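Local coordinates for protein Zn-dependent hydrolase of metallo-beta-lactamase superfamily TM0207 (Thermotoga maritima, PDB 1VJN) that is a putative zinc-dependent hydrolase of the metallo-beta-lactamase superfamily, whose exact substrate and reaction are not established, at residues G19-A24 with V118-D123. Sequence-based numbering, arbitrary orientation.
Sequences GHACFA and VCHLGD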
loop_
_atom_site.group_PDB
_atom_site.type_symbol
_atom_site.label_atom_id
_atom_site.label_comp_id
_atom_site.label_asym_id
_atom_site.label_seq_id
_atom_site.Cartn_x
_atom_site.Cartn_y
_atom_site.Cartn_z
ATOM N N GLY A 19 9.122 -3.921 -4.876
ATOM C CA GLY A 19 9.302 -2.803 -5.796
ATOM C C GLY A 19 7.995 -2.348 -6.401
ATOM O O GLY A 19 7.008 -3.045 -6.332
ATOM N N HIS A 20 7.987 -1.166 -7.021
ATOM C CA HIS A 20 6.788 -0.629 -7.585
ATOM C C HIS A 20 5.697 -0.586 -6.476
ATOM O O HIS A 20 5.975 -0.053 -5.433
ATOM C CB HIS A 20 6.418 -1.373 -8.868
ATOM C CG HIS A 20 7.447 -1.242 -9.962
ATOM N ND1 HIS A 20 7.667 -0.059 -10.645
ATOM C CD2 HIS A 20 8.314 -2.137 -10.487
ATOM C CE1 HIS A 20 8.620 -0.235 -11.537
ATOM N NE2 HIS A 20 9.025 -1.490 -11.468
ATOM N N ALA A 21 4.491 -1.102 -6.685
ATOM C CA ALA A 21 3.427 -1.056 -5.635
ATOM C C ALA A 21 3.166 -2.482 -5.091
ATOM O O ALA A 21 2.131 -2.735 -4.484
ATOM C CB ALA A 21 2.145 -0.491 -6.221
ATOM N N CYS A 22 4.118 -3.378 -5.349
ATOM C CA CYS A 22 4.053 -4.805 -4.971
ATOM C C CYS A 22 4.676 -5.144 -3.620
ATOM O O CYS A 22 5.887 -5.097 -3.427
ATOM C CB CYS A 22 4.710 -5.665 -6.028
ATOM S SG CYS A 22 4.535 -7.424 -5.638
ATOM N N PHE A 23 3.802 -5.467 -2.686
ATOM C CA PHE A 23 4.125 -5.880 -1.344
ATOM C C PHE A 23 3.506 -7.230 -1.015
ATOM O O PHE A 23 2.392 -7.533 -1.464
ATOM C CB PHE A 23 3.501 -4.887 -0.363
ATOM C CG PHE A 23 4.017 -3.486 -0.487
ATOM C CD1 PHE A 23 3.507 -2.628 -1.454
ATOM C CD2 PHE A 23 4.962 -3.013 0.390
ATOM C CE1 PHE A 23 3.978 -1.331 -1.578
ATOM C CE2 PHE A 23 5.425 -1.708 0.280
ATOM C CZ PHE A 23 4.932 -0.871 -0.703
ATOM N N ALA A 24 4.219 -8.031 -0.243
ATOM C CA ALA A 24 3.614 -9.202 0.413
ATOM C C ALA A 24 3.371 -8.805 1.848
ATOM O O ALA A 24 4.299 -8.336 2.548
ATOM C CB ALA A 24 4.495 -10.469 0.326
ATOM N N VAL A 118 -4.286 -2.249 7.515
ATOM C CA VAL A 118 -3.289 -1.870 6.541
ATOM C C VAL A 118 -4.025 -1.380 5.328
ATOM O O VAL A 118 -5.026 -2.000 4.924
ATOM C CB VAL A 118 -2.394 -3.071 6.167
ATOM C CG1 VAL A 118 -1.313 -2.645 5.158
ATOM C CG2 VAL A 118 -1.759 -3.678 7.421
ATOM N N CYS A 119 -3.545 -0.276 4.756
ATOM C CA CYS A 119 -4.135 0.342 3.553
ATOM C C CYS A 119 -3.138 0.556 2.424
ATOM O O CYS A 119 -2.167 1.278 2.555
ATOM C CB CYS A 119 -4.783 1.706 3.889
ATOM S SG CYS A 119 -5.707 2.467 2.531
ATOM N N HIS A 120 -3.462 0.006 1.264
ATOM C CA HIS A 120 -2.688 0.240 0.066
ATOM C C HIS A 120 -3.485 1.185 -0.802
ATOM O O HIS A 120 -4.555 0.845 -1.327
ATOM C CB HIS A 120 -2.498 -1.077 -0.661
ATOM C CG HIS A 120 -1.579 -1.019 -1.836
ATOM N ND1 HIS A 120 -1.912 -0.394 -3.020
ATOM C CD2 HIS A 120 -0.379 -1.611 -2.042
ATOM C CE1 HIS A 120 -0.921 -0.554 -3.879
ATOM N NE2 HIS A 120 0.004 -1.323 -3.324
ATOM N N LEU A 121 -2.938 2.358 -1.038
ATOM C CA LEU A 121 -3.701 3.366 -1.747
ATOM C C LEU A 121 -3.679 3.302 -3.282
ATOM O O LEU A 121 -4.369 4.084 -3.932
ATOM C CB LEU A 121 -3.293 4.732 -1.247
ATOM C CG LEU A 121 -3.829 5.153 0.152
ATOM C CD1 LEU A 121 -3.157 6.458 0.557
ATOM C CD2 LEU A 121 -5.367 5.288 0.232
ATOM N N GLY A 122 -2.911 2.391 -3.860
ATOM C CA GLY A 122 -2.846 2.227 -5.302
ATOM C C GLY A 122 -2.108 3.436 -5.896
ATOM O O GLY A 122 -1.120 3.885 -5.360
ATOM N N ASP A 123 -2.634 3.958 -7.004
ATOM C CA ASP A 123 -2.099 5.115 -7.708
ATOM C C ASP A 123 -2.995 6.321 -7.462
ATOM O O ASP A 123 -3.297 7.086 -8.350
ATOM C CB ASP A 123 -2.065 4.756 -9.176
ATOM C CG ASP A 123 -1.087 3.616 -9.451
ATOM O OD1 ASP A 123 0.045 3.680 -8.946
ATOM O OD2 ASP A 123 -1.353 2.610 -10.109
#
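H120 reaches across the interior of the metallo-beta-lactamase αβ/βα fold to A21, linking the two facing β-sheets close to the centre of the chain. It is the last residue of strand 116-120, and A21 is the third residue of the type II' turn G19-C22 that joins strands 13-19 and 22-27 of the other sheet. CB of H120 points at this turn, and with CG anti to the backbone N (chi1 -173°) the imidazole extends into the interface between the sheets. Two sides of the ring run from CG to NE2, one through CD2 and one through ND1 and CE1. On the first, CD2 lies 4.1 Å from CD1 of F23; the two rings are nearly perpendicular, with planes at 82°, but their centroids are 6.0 Å apart and they meet obliquely. On the second, ND1 accepts a hydrogen bond from the backbone N of G122 (3.1 Å), bent and tilted from the ring plane. CE1 follows, 3.9 Å from CB of A21. At the tip, NE2 donates to the carbonyl O of A21 at 2.8 Å. Gripped by one bond at each nitrogen, with NE2 as donor and ND1 as acceptor, the imidazole has its rotation fixed, and both buried nitrogens have partners. The A21 oxygen also takes a hydrogen bond from the T34 hydroxyl, while W17 stacks on F23. The bond from NE2 to A21 O is nearly straight (162° at the hydrogen), runs close to the imidazole plane and meets a lone pair of the carbonyl oxygen.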